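Local coordinates for protein exported gluconolactonase (PDB 3DR2) that probably hydrolyses gluconolactone to gluconate, as a calcium-binding six-bladed beta-propeller enzyme of the SMP-30/gluconolactonase family that forms a dimer, at residues V215-F220 with L252-G257; I137-R140 with I144-T147; C5-A10 with R68-R73; H101-R106 with G116-L121; A55-V60 with Q288-I293. All coordinates share one frame; numbering follows the deposited sequence.

Contact 1. Residues V215-F220 with L252-G257; sequences VEITAF and LWSSSG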
# COMPACT_ATOMS: atom_id res chain seq x y z
N VAL A 215 17.24 -15.90 14.61
CA VAL A 215 16.95 -14.51 14.28
C VAL A 215 18.05 -13.78 15.03
O VAL A 215 18.07 -13.79 16.27
CB VAL A 215 15.57 -14.05 14.81
CG1 VAL A 215 15.44 -12.55 14.64
CG2 VAL A 215 14.46 -14.76 14.06
N GLU A 216 18.95 -13.14 14.31
CA GLU A 216 20.07 -12.48 14.95
C GLU A 216 20.80 -11.53 14.02
O GLU A 216 20.49 -11.40 12.84
CB GLU A 216 21.08 -13.54 15.39
CG GLU A 216 21.70 -14.27 14.19
CD GLU A 216 22.81 -15.25 14.54
OE1 GLU A 216 23.90 -15.15 13.93
OE2 GLU A 216 22.60 -16.10 15.43
N ILE A 217 21.79 -10.86 14.59
CA ILE A 217 22.67 -9.98 13.84
C ILE A 217 23.95 -10.80 13.86
O ILE A 217 24.45 -11.19 14.92
CB ILE A 217 22.93 -8.64 14.53
CG1 ILE A 217 21.63 -7.84 14.62
CG2 ILE A 217 23.97 -7.84 13.75
CD1 ILE A 217 21.79 -6.48 15.28
N THR A 218 24.46 -11.09 12.67
CA THR A 218 25.67 -11.90 12.52
C THR A 218 26.83 -11.01 12.10
O THR A 218 26.65 -10.02 11.40
CB THR A 218 25.44 -12.98 11.45
OG1 THR A 218 24.20 -13.64 11.70
CG2 THR A 218 26.57 -13.99 11.46
N ALA A 219 28.04 -11.38 12.52
CA ALA A 219 29.23 -10.62 12.16
C ALA A 219 30.18 -11.48 11.35
O ALA A 219 30.34 -12.67 11.61
CB ALA A 219 29.92 -10.12 13.42
N PHE A 220 30.79 -10.87 10.34
CA PHE A 220 31.75 -11.56 9.47
C PHE A 220 33.03 -10.76 9.43
O PHE A 220 33.04 -9.54 9.64
CB PHE A 220 31.21 -11.63 8.04
CG PHE A 220 30.07 -12.58 7.85
CD1 PHE A 220 30.30 -13.92 7.58
CD2 PHE A 220 28.76 -12.12 7.88
CE1 PHE A 220 29.24 -14.79 7.32
CE2 PHE A 220 27.69 -12.97 7.63
CZ PHE A 220 27.93 -14.31 7.35
N LEU A 252 26.44 -0.06 17.04
CA LEU A 252 25.47 -0.52 16.08
C LEU A 252 24.07 -0.22 16.60
O LEU A 252 23.67 -0.70 17.67
CB LEU A 252 25.65 -2.02 15.83
CG LEU A 252 24.83 -2.66 14.70
CD1 LEU A 252 25.52 -3.92 14.22
CD2 LEU A 252 23.42 -2.96 15.18
N TRP A 253 23.34 0.61 15.86
CA TRP A 253 21.97 1.00 16.21
C TRP A 253 21.06 0.16 15.34
O TRP A 253 21.03 0.32 14.12
CB TRP A 253 21.76 2.49 15.92
CG TRP A 253 22.75 3.40 16.63
CD1 TRP A 253 24.11 3.35 16.55
CD2 TRP A 253 22.44 4.47 17.54
NE1 TRP A 253 24.67 4.32 17.34
CE2 TRP A 253 23.67 5.02 17.96
CE3 TRP A 253 21.25 5.01 18.03
CZ2 TRP A 253 23.75 6.10 18.86
CZ3 TRP A 253 21.32 6.09 18.93
CH2 TRP A 253 22.56 6.61 19.33
N SER A 254 20.30 -0.72 15.98
CA SER A 254 19.43 -1.63 15.25
C SER A 254 17.95 -1.52 15.53
O SER A 254 17.52 -1.24 16.65
CB SER A 254 19.85 -3.07 15.54
OG SER A 254 18.97 -3.99 14.94
N SER A 255 17.16 -1.75 14.49
CA SER A 255 15.71 -1.72 14.63
C SER A 255 15.31 -2.98 15.40
O SER A 255 16.09 -3.93 15.52
CB SER A 255 15.05 -1.74 13.25
OG SER A 255 15.40 -2.93 12.55
N SER A 256 14.09 -2.98 15.92
CA SER A 256 13.53 -4.11 16.64
C SER A 256 12.02 -3.89 16.73
O SER A 256 11.51 -2.86 16.28
CB SER A 256 14.14 -4.25 18.04
OG SER A 256 13.74 -3.19 18.89
N GLY A 257 11.31 -4.85 17.31
CA GLY A 257 9.87 -4.72 17.40
C GLY A 257 9.38 -3.59 18.30
O GLY A 257 8.25 -3.12 18.14
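I217 and L252 approach from neighbouring blades of the propeller, their side chains running antiparallel alongside each other. With CG1 set anti to the carbonyl carbon and chi2 fully extended at -179°, I217 delivers its terminal methyl CD1 across the gap between the strands. That single methyl does all the touching from its side. It meets the L252 branch CD2 at 3.9 Å and lies 3.8 Å from S254 OG, with S254 CB almost as close. L252 and S254, two positions apart on strand 252-254, both direct their side chains toward I217, whose tip reaches both. The S254 hydroxyl is turned toward the next residue: OG donates to S255 O over 2.9 Å, in the carbonyl plane and on a lone pair, which fixes its rotation while the methyl rests against it.

P241 touches both I217 and S254, and F244 packs on L252 and S254, so the seam continues into the link between the blades. The calcium ligand D242 follows P241 directly, and the S254 side chain is about 10 Å from a bound calcium ion. The contact thus illustrates how propeller blades meet. The interface is mainly apolar and buried, and the hydroxyl within it finds its acceptor in the backbone of the following residue, S255; the methyl adds van der Waals contact and asks nothing of that group's hydrogen-bonding capacity.

Contact 2. Residues I137-R140 with I144-T147; sequences IVAR and IWFT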
# COMPACT_ATOMS: atom_id res chain seq x y z
N ILE A 137 24.20 -1.31 0.97
CA ILE A 137 25.12 -0.30 1.47
C ILE A 137 26.20 -0.12 0.42
O ILE A 137 26.35 -0.95 -0.48
CB ILE A 137 25.79 -0.72 2.81
CG1 ILE A 137 26.60 -2.00 2.61
CG2 ILE A 137 24.73 -0.89 3.88
CD1 ILE A 137 27.37 -2.46 3.86
N VAL A 138 26.93 0.98 0.51
CA VAL A 138 28.01 1.25 -0.43
C VAL A 138 29.31 1.35 0.36
O VAL A 138 29.41 2.15 1.29
CB VAL A 138 27.78 2.57 -1.18
CG1 VAL A 138 28.88 2.79 -2.20
CG2 VAL A 138 26.42 2.55 -1.86
N ALA A 139 30.29 0.52 0.01
CA ALA A 139 31.57 0.52 0.70
C ALA A 139 32.42 1.71 0.25
O ALA A 139 32.12 2.36 -0.75
CB ALA A 139 32.32 -0.79 0.43
N ARG A 140 33.49 1.99 1.00
CA ARG A 140 34.36 3.10 0.66
C ARG A 140 34.97 2.99 -0.74
O ARG A 140 35.32 4.00 -1.34
CB ARG A 140 35.47 3.23 1.70
CG ARG A 140 35.05 3.99 2.95
CD ARG A 140 36.27 4.41 3.77
NE ARG A 140 36.82 3.30 4.54
CZ ARG A 140 36.38 2.95 5.74
NH1 ARG A 140 35.38 3.62 6.31
NH2 ARG A 140 36.93 1.93 6.38
N ILE A 144 28.84 -2.00 -4.13
CA ILE A 144 27.52 -2.03 -3.52
C ILE A 144 27.32 -3.43 -2.93
O ILE A 144 27.41 -4.42 -3.65
CB ILE A 144 26.40 -1.76 -4.55
CG1 ILE A 144 26.53 -0.34 -5.09
CG2 ILE A 144 25.03 -1.97 -3.91
CD1 ILE A 144 25.63 -0.06 -6.26
N TRP A 145 27.05 -3.50 -1.63
CA TRP A 145 26.82 -4.77 -0.95
C TRP A 145 25.33 -4.86 -0.63
O TRP A 145 24.74 -3.87 -0.21
CB TRP A 145 27.59 -4.84 0.36
CG TRP A 145 29.08 -4.92 0.23
CD1 TRP A 145 29.92 -3.96 -0.26
CD2 TRP A 145 29.91 -6.02 0.61
NE1 TRP A 145 31.23 -4.40 -0.19
CE2 TRP A 145 31.24 -5.66 0.34
CE3 TRP A 145 29.64 -7.28 1.16
CZ2 TRP A 145 32.32 -6.52 0.60
CZ3 TRP A 145 30.71 -8.13 1.42
CH2 TRP A 145 32.03 -7.74 1.14
N PHE A 146 24.74 -6.02 -0.81
CA PHE A 146 23.31 -6.15 -0.52
C PHE A 146 22.90 -7.55 -0.11
O PHE A 146 23.63 -8.52 -0.33
CB PHE A 146 22.50 -5.68 -1.73
CG PHE A 146 22.63 -6.57 -2.95
CD1 PHE A 146 21.73 -7.62 -3.16
CD2 PHE A 146 23.60 -6.31 -3.91
CE1 PHE A 146 21.80 -8.40 -4.32
CE2 PHE A 146 23.68 -7.08 -5.07
CZ PHE A 146 22.78 -8.13 -5.28
N THR A 147 21.73 -7.65 0.52
CA THR A 147 21.18 -8.91 0.98
C THR A 147 20.08 -9.36 0.01
O THR A 147 19.35 -8.54 -0.54
CB THR A 147 20.56 -8.78 2.38
OG1 THR A 147 19.59 -7.72 2.36
CG2 THR A 147 21.64 -8.46 3.40
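I137 and W145 form an antiparallel hydrogen-bonded pair, each backbone N donating to the other's O over 2.9 Å, and together they fasten a beta hairpin of strands 136-138 and 144-147. Beyond the two bonds, I144 CA approaches I137 O at 3.4 Å as a CA-H...O contact, so this carbonyl oxygen receives an N-H and a C-H from consecutive residues. On the face that carries I137 and W145, I137 CG1 rests 3.8 Å from W145 CB. Chi1 of I137 is 61°, which seats CG1 between the backbone N and the carbonyl carbon and brings it against its neighbour. A139, just past the end of the strand, brings its CB to the indole obliquely, 3.8 Å from W145 NE1. On the other face the non-hydrogen-bonded pair V138 and I144 meets more loosely, CG2 to CG1 at 4.3 Å.

A second shell holds the indole: W222 and F195 meet it edge-to-face, and L193 and F195 pack on I137 as well. Farther along, T147 OG1 bonds to the backbone of D135 and N191, while the T147 backbone pairs with N134. N134 and N191 are both calcium ligands, and the I137 side chain comes within about 4 Å of a bound calcium ion. Regular backbone bonding here, backed by aromatic packing, probably helps to keep the inner strand 136-138 and the adjoining metal ligands in position.

Contact 3. Residues C5-A10 with R68-R73; sequences CRVRPA and RVLGWR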
# COMPACT_ATOMS: atom_id res chain seq x y z
N CYS A 5 4.76 14.57 -6.63
CA CYS A 5 3.92 15.44 -5.81
C CYS A 5 4.37 15.55 -4.37
O CYS A 5 5.14 14.73 -3.86
CB CYS A 5 2.45 15.01 -5.87
SG CYS A 5 1.95 13.54 -4.92
N ARG A 6 3.92 16.61 -3.71
CA ARG A 6 4.26 16.86 -2.32
C ARG A 6 3.22 16.15 -1.46
O ARG A 6 2.02 16.44 -1.57
CB ARG A 6 4.23 18.36 -2.03
CG ARG A 6 4.57 18.71 -0.60
CD ARG A 6 4.00 20.06 -0.22
NE ARG A 6 4.47 21.11 -1.12
CZ ARG A 6 4.07 22.38 -1.07
NH1 ARG A 6 4.56 23.26 -1.93
NH2 ARG A 6 3.17 22.75 -0.17
N VAL A 7 3.66 15.23 -0.61
CA VAL A 7 2.75 14.48 0.25
C VAL A 7 2.65 15.01 1.68
O VAL A 7 1.82 14.54 2.46
CB VAL A 7 3.09 12.97 0.26
CG1 VAL A 7 2.74 12.35 -1.09
CG2 VAL A 7 4.56 12.77 0.57
N ARG A 8 3.50 15.97 2.03
CA ARG A 8 3.45 16.61 3.35
C ARG A 8 3.97 18.03 3.19
O ARG A 8 5.06 18.25 2.68
CB ARG A 8 4.32 15.89 4.40
CG ARG A 8 4.16 16.50 5.81
CD ARG A 8 5.26 16.04 6.76
NE ARG A 8 5.03 16.43 8.16
CZ ARG A 8 5.34 17.61 8.69
NH1 ARG A 8 5.89 18.56 7.95
NH2 ARG A 8 5.11 17.84 9.97
N PRO A 9 3.17 19.03 3.59
CA PRO A 9 3.63 20.41 3.46
C PRO A 9 4.73 20.71 4.47
O PRO A 9 4.89 19.98 5.45
CB PRO A 9 2.36 21.23 3.72
CG PRO A 9 1.60 20.36 4.67
CD PRO A 9 1.78 18.97 4.07
N ALA A 10 5.48 21.78 4.23
CA ALA A 10 6.54 22.16 5.16
C ALA A 10 5.85 22.39 6.50
O ALA A 10 4.67 22.73 6.54
CB ALA A 10 7.22 23.43 4.69
N ARG A 68 6.50 3.81 -3.48
CA ARG A 68 7.07 5.14 -3.64
C ARG A 68 8.38 5.24 -2.89
O ARG A 68 8.60 4.50 -1.93
CB ARG A 68 6.14 6.21 -3.07
CG ARG A 68 4.95 6.60 -3.93
CD ARG A 68 4.11 7.60 -3.17
NE ARG A 68 3.16 8.32 -4.02
CZ ARG A 68 2.01 8.82 -3.57
NH1 ARG A 68 1.68 8.68 -2.31
NH2 ARG A 68 1.21 9.49 -4.39
N VAL A 69 9.24 6.14 -3.34
CA VAL A 69 10.49 6.45 -2.65
C VAL A 69 10.25 7.92 -2.32
O VAL A 69 10.06 8.74 -3.22
CB VAL A 69 11.72 6.32 -3.55
CG1 VAL A 69 12.92 6.95 -2.86
CG2 VAL A 69 12.02 4.85 -3.82
N LEU A 70 10.21 8.24 -1.03
CA LEU A 70 9.94 9.59 -0.55
C LEU A 70 11.19 10.34 -0.12
O LEU A 70 12.22 9.73 0.16
CB LEU A 70 8.97 9.52 0.63
CG LEU A 70 7.70 8.72 0.34
CD1 LEU A 70 6.94 8.46 1.63
CD2 LEU A 70 6.84 9.48 -0.66
N GLY A 71 11.07 11.66 -0.06
CA GLY A 71 12.19 12.49 0.35
C GLY A 71 11.77 13.54 1.37
O GLY A 71 10.91 14.37 1.09
N TRP A 72 12.38 13.48 2.55
CA TRP A 72 12.09 14.44 3.61
C TRP A 72 13.07 15.60 3.50
O TRP A 72 14.28 15.39 3.53
CB TRP A 72 12.26 13.77 4.98
CG TRP A 72 12.12 14.72 6.13
CD1 TRP A 72 10.96 15.18 6.68
CD2 TRP A 72 13.19 15.33 6.87
NE1 TRP A 72 11.24 16.04 7.73
CE2 TRP A 72 12.60 16.15 7.86
CE3 TRP A 72 14.59 15.26 6.78
CZ2 TRP A 72 13.36 16.90 8.76
CZ3 TRP A 72 15.35 16.01 7.69
CH2 TRP A 72 14.73 16.81 8.66
N ARG A 73 12.53 16.81 3.36
CA ARG A 73 13.33 18.03 3.26
C ARG A 73 13.45 18.61 4.67
O ARG A 73 12.57 18.41 5.50
CB ARG A 73 12.65 19.05 2.34
CG ARG A 73 12.08 18.48 1.05
CD ARG A 73 13.10 17.71 0.21
NE ARG A 73 12.55 17.43 -1.12
CZ ARG A 73 13.25 16.92 -2.13
NH1 ARG A 73 14.53 16.61 -1.99
NH2 ARG A 73 12.66 16.77 -3.32
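With chi1 of V7 at -70°, CG1 anti to the carbonyl carbon, and R68 stretched out from CG to NE, the two meet at the edge of a propeller blade. Their side chains lie side by side, heading opposite ways, and V7 CG1 comes over one face of the guanidinium, 4.0 Å from R68 NH1. The edge of this blade is supplied by the N-terminal strand 6-8. In that strand V7 and R8 both face V78, a classic beta bulge, and V7 reaches over the intervening strand 78-83 toward strand 68-73. Its other methyl, CG2, is 4.2 Å from L70 CD2, the two side chains roughly perpendicular; Y41 packs on both.

All three guanidinium nitrogens have partners: NE forms a salt bridge with D83, while NH1 and NH2 donate to the carbonyl oxygens of P156 and G159 of the second subunit. P156 of that subunit also packs on V7, so this blade edge belongs to the dimer interface. There C5 SG, bonded in a disulfide to C160 SG of the second subunit, lies obliquely to the guanidinium, 4.2 Å from R68 NH2.

Contact 4. Residues H101-R106 with G116-L121; sequences HCEHGR and GQAHLL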
# COMPACT_ATOMS: atom_id res chain seq x y z
N HIS A 101 19.18 1.55 -5.31
CA HIS A 101 18.01 0.91 -4.72
C HIS A 101 17.93 -0.61 -4.82
O HIS A 101 18.48 -1.21 -5.74
CB HIS A 101 16.74 1.44 -5.39
CG HIS A 101 16.76 2.91 -5.68
ND1 HIS A 101 16.45 3.86 -4.73
CD2 HIS A 101 17.05 3.59 -6.81
CE1 HIS A 101 16.55 5.06 -5.26
NE2 HIS A 101 16.91 4.93 -6.53
N CYS A 102 17.19 -1.19 -3.88
CA CYS A 102 16.90 -2.62 -3.86
C CYS A 102 15.45 -2.67 -4.28
O CYS A 102 14.60 -2.02 -3.66
CB CYS A 102 17.00 -3.20 -2.45
SG CYS A 102 18.67 -3.52 -1.89
N GLU A 103 15.14 -3.41 -5.34
CA GLU A 103 13.76 -3.49 -5.81
C GLU A 103 13.22 -4.91 -5.78
O GLU A 103 13.73 -5.80 -6.47
CB GLU A 103 13.65 -2.92 -7.23
CG GLU A 103 13.92 -1.42 -7.29
CD GLU A 103 13.68 -0.83 -8.67
OE1 GLU A 103 12.90 -1.42 -9.44
OE2 GLU A 103 14.25 0.24 -8.98
N HIS A 104 12.19 -5.13 -4.96
CA HIS A 104 11.57 -6.45 -4.84
C HIS A 104 10.93 -6.86 -6.15
O HIS A 104 11.02 -8.02 -6.56
CB HIS A 104 10.47 -6.46 -3.77
CG HIS A 104 10.95 -6.53 -2.36
ND1 HIS A 104 10.09 -6.74 -1.30
CD2 HIS A 104 12.19 -6.42 -1.82
CE1 HIS A 104 10.78 -6.75 -0.17
NE2 HIS A 104 12.05 -6.55 -0.46
N GLY A 105 10.26 -5.91 -6.80
CA GLY A 105 9.58 -6.18 -8.05
C GLY A 105 10.48 -6.57 -9.20
O GLY A 105 10.29 -7.63 -9.81
N ARG A 106 11.45 -5.72 -9.53
CA ARG A 106 12.35 -6.04 -10.63
C ARG A 106 13.41 -7.04 -10.18
O ARG A 106 14.20 -7.53 -11.00
CB ARG A 106 13.01 -4.75 -11.17
CG ARG A 106 12.05 -3.92 -12.03
CD ARG A 106 12.76 -2.91 -12.90
NE ARG A 106 13.18 -1.72 -12.16
CZ ARG A 106 13.73 -0.65 -12.72
NH1 ARG A 106 14.08 0.39 -11.97
NH2 ARG A 106 13.96 -0.62 -14.03
N GLY A 116 15.24 11.24 -12.21
CA GLY A 116 14.28 10.60 -11.34
C GLY A 116 13.88 9.23 -11.86
O GLY A 116 12.80 8.73 -11.55
N GLN A 117 14.76 8.64 -12.66
CA GLN A 117 14.53 7.32 -13.25
C GLN A 117 15.55 6.33 -12.70
O GLN A 117 16.74 6.61 -12.69
CB GLN A 117 14.68 7.40 -14.77
CG GLN A 117 13.57 8.17 -15.47
CD GLN A 117 12.44 7.28 -15.91
OE1 GLN A 117 11.69 6.74 -15.09
NE2 GLN A 117 12.30 7.10 -17.23
N ALA A 118 15.07 5.16 -12.27
CA ALA A 118 15.96 4.14 -11.73
C ALA A 118 16.35 3.14 -12.81
O ALA A 118 15.50 2.40 -13.32
CB ALA A 118 15.29 3.42 -10.56
N HIS A 119 17.64 3.11 -13.14
CA HIS A 119 18.16 2.21 -14.17
C HIS A 119 18.77 0.95 -13.57
O HIS A 119 19.38 0.98 -12.50
CB HIS A 119 19.19 2.95 -15.01
CG HIS A 119 18.67 4.19 -15.65
ND1 HIS A 119 17.73 4.17 -16.66
CD2 HIS A 119 18.91 5.50 -15.40
CE1 HIS A 119 17.42 5.41 -17.00
NE2 HIS A 119 18.13 6.23 -16.25
N LEU A 120 18.60 -0.17 -14.26
CA LEU A 120 19.12 -1.46 -13.81
C LEU A 120 20.64 -1.56 -13.72
O LEU A 120 21.35 -1.21 -14.66
CB LEU A 120 18.61 -2.57 -14.75
CG LEU A 120 19.16 -3.99 -14.56
CD1 LEU A 120 18.63 -4.60 -13.27
CD2 LEU A 120 18.74 -4.84 -15.75
N LEU A 121 21.13 -2.04 -12.58
CA LEU A 121 22.57 -2.23 -12.39
C LEU A 121 22.84 -3.73 -12.52
O LEU A 121 23.73 -4.14 -13.27
CB LEU A 121 23.03 -1.75 -11.01
CG LEU A 121 23.17 -0.24 -10.75
CD1 LEU A 121 23.97 -0.03 -9.46
CD2 LEU A 121 23.87 0.43 -11.92
O HOH W 1 13.91 2.02 -15.97
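A118 meets H101, E103 and R106 across a four-stranded propeller blade, reaching from the outer edge strand 118-120 past strand 108-112 to strand 99-103 and the turn after it. Just before it, Q117 directs its side chain away, while its backbone N is held by D115 OD1. A118 then turns its methyl inward among three side chains. CB lies 3.7 Å from E103 OE2 and 3.6 Å from R106 NH1, and a little farther off it approaches H101 CD2 obliquely to the ring. H101 is itself fixed by N91 at ND1 and S112 at NE2. At H119 the side chain points outward again.

The backbone of A118 supplies the polar half of the contact. R106 NH1 donates to A118 O over 2.8 Å with an angle of 168° at the hydrogen, nearly straight, though it arrives from above the carbonyl plane. The same guanidinium grips E103 side-on, NE to OE1 at 2.8 Å and NH1 to OE2 at 3.0 Å, both on the syn side, though the NE donor lies 31° out of the carboxylate plane and the NH1 donor 18°. T110 OG1 adds a bond to OE2. NH1 is thereby shared between carboxylate and carbonyl, which holds the arginine's flat group edge-on to both. One water completes the arrangement, donating to A118 O at 3.1 Å and accepting from R106 NH2 at 3.3 Å.

Contact 5. Residues A55-V60 with Q288-I293; sequences AQRTLV and QQRLFI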
# COMPACT_ATOMS: atom_id res chain seq x y z
N ALA A 55 23.90 15.59 -0.90
CA ALA A 55 23.77 16.50 -2.03
C ALA A 55 22.44 17.26 -2.07
O ALA A 55 22.38 18.39 -2.56
CB ALA A 55 23.96 15.73 -3.33
N GLN A 56 21.38 16.65 -1.55
CA GLN A 56 20.07 17.29 -1.55
C GLN A 56 19.54 17.54 -0.14
O GLN A 56 18.39 17.94 0.03
CB GLN A 56 19.07 16.41 -2.31
CG GLN A 56 19.49 16.08 -3.75
CD GLN A 56 18.51 16.62 -4.77
OE1 GLN A 56 18.67 16.42 -5.98
NE2 GLN A 56 17.47 17.29 -4.29
N ARG A 57 20.40 17.33 0.86
CA ARG A 57 20.05 17.49 2.27
C ARG A 57 18.65 16.95 2.51
O ARG A 57 17.79 17.59 3.12
CB ARG A 57 20.14 18.95 2.70
CG ARG A 57 21.58 19.48 2.68
CD ARG A 57 21.77 20.67 3.62
NE ARG A 57 21.66 20.28 5.03
CZ ARG A 57 22.61 19.67 5.73
NH1 ARG A 57 23.77 19.35 5.16
NH2 ARG A 57 22.40 19.35 7.00
N THR A 58 18.45 15.72 2.03
CA THR A 58 17.17 15.04 2.12
C THR A 58 17.30 13.63 2.67
O THR A 58 18.25 12.92 2.35
CB THR A 58 16.54 14.95 0.71
OG1 THR A 58 16.32 16.26 0.19
CG2 THR A 58 15.22 14.18 0.76
N LEU A 59 16.34 13.22 3.50
CA LEU A 59 16.33 11.85 4.02
C LEU A 59 15.44 11.08 3.05
O LEU A 59 14.24 11.34 2.97
CB LEU A 59 15.74 11.79 5.43
CG LEU A 59 15.82 10.45 6.18
CD1 LEU A 59 14.90 9.40 5.55
CD2 LEU A 59 17.27 9.95 6.18
N VAL A 60 16.04 10.15 2.32
CA VAL A 60 15.33 9.34 1.34
C VAL A 60 14.89 8.01 1.97
O VAL A 60 15.68 7.37 2.65
CB VAL A 60 16.27 9.00 0.16
CG1 VAL A 60 15.55 8.10 -0.83
CG2 VAL A 60 16.75 10.29 -0.51
N GLN A 288 25.81 12.69 11.78
CA GLN A 288 25.43 11.71 12.79
C GLN A 288 24.92 12.45 14.03
O GLN A 288 25.22 12.09 15.17
CB GLN A 288 26.60 10.78 13.15
CG GLN A 288 27.24 10.13 11.92
CD GLN A 288 27.97 8.82 12.20
OE1 GLN A 288 28.45 8.58 13.31
NE2 GLN A 288 28.07 7.98 11.18
N GLN A 289 24.15 13.50 13.78
CA GLN A 289 23.55 14.31 14.84
C GLN A 289 22.05 14.10 14.88
O GLN A 289 21.36 14.62 15.75
CB GLN A 289 23.85 15.80 14.63
CG GLN A 289 25.28 16.20 15.00
CD GLN A 289 25.55 16.13 16.49
OE1 GLN A 289 26.71 16.12 16.91
NE2 GLN A 289 24.50 16.09 17.29
N ARG A 290 21.54 13.35 13.91
CA ARG A 290 20.11 13.05 13.84
C ARG A 290 19.94 11.60 13.43
O ARG A 290 20.50 11.17 12.43
CB ARG A 290 19.41 13.97 12.83
CG ARG A 290 19.33 15.43 13.25
CD ARG A 290 18.77 16.29 12.12
NE ARG A 290 19.69 16.32 10.98
CZ ARG A 290 19.47 16.99 9.85
NH1 ARG A 290 18.35 17.69 9.68
NH2 ARG A 290 20.38 16.97 8.89
N LEU A 291 19.17 10.86 14.21
CA LEU A 291 18.90 9.45 13.92
C LEU A 291 17.51 9.34 13.31
O LEU A 291 16.53 9.73 13.94
CB LEU A 291 18.95 8.61 15.20
CG LEU A 291 18.53 7.15 15.04
CD1 LEU A 291 19.62 6.36 14.33
CD2 LEU A 291 18.24 6.56 16.41
N PHE A 292 17.43 8.82 12.10
CA PHE A 292 16.16 8.63 11.41
C PHE A 292 15.74 7.17 11.55
O PHE A 292 16.56 6.26 11.38
CB PHE A 292 16.29 9.01 9.94
CG PHE A 292 16.62 10.46 9.70
CD1 PHE A 292 15.60 11.39 9.54
CD2 PHE A 292 17.94 10.89 9.67
CE1 PHE A 292 15.90 12.74 9.34
CE2 PHE A 292 18.25 12.24 9.47
CZ PHE A 292 17.22 13.16 9.30
N ILE A 293 14.47 6.94 11.86
CA ILE A 293 13.94 5.59 12.05
C ILE A 293 12.66 5.39 11.25
O ILE A 293 11.76 6.22 11.29
CB ILE A 293 13.62 5.34 13.53
CG1 ILE A 293 14.81 5.73 14.41
CG2 ILE A 293 13.26 3.87 13.75
CD1 ILE A 293 14.50 5.69 15.89
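R290 NH2 forms a salt bridge with E74 OE2 while lying 3.6 Å from R57 NH2, and R57 in turn bridges by NE to E74 OE1. One carboxylate thus gathers two arginines from different blades, which probably offsets the closeness of their positive charges. The side chains are set nearly square to one another, yet their guanidinium planes are only 9° apart. D285 forms a salt bridge with R290 NE.

Deeper in, L59 lies over one face of the F292 ring as a CH-pi contact, CG 3.8 Å from the ring centroid and 23° off its normal. Chi1 of L59 is -173°, which swings CG away from the backbone N and presents CG and CD2 together to the ring; CG comes as near as 3.5 Å to F292 CD1. The F292 ring thus meets L59 over a face and the R290 guanidinium at CZ. W72 borders this group, touching L59 and meeting the F292 ring.

R57 and T58 both face W53 in a G1 beta bulge, and T58 OG1 donates to Q56 O at 2.7 Å. The contact joins the blade containing strands 47-53, 58-63, 68-73 and 78-83 to the one containing strands 281-284, 290-295 and 298-303. The latter also takes up strand 38-41 from the N-terminal side, the Velcro closure by which many beta-propellers seal their ring.

In the fold
From the N terminus, contact 3 opens at 5-10 and contact 5 at 55-60 before contact 3 closes at 68-73, so the two loops cross; both reach the same blade, where W72 N lies 2.9 Å from L59 O. The chain then goes round the propeller. Contact 4 closes a short loop within the next blade, contact 2 a hairpin in the one after, and contact 1 spans the following two. All three fall within the long circuit that contact 5 completes at 288-293. Neighbours also touch: L121 CD1 packs on I144 CD1 at 3.6 Å, and W253 CE3 on L291 CD2 at 3.7 Å, carrying the packing from blade to blade.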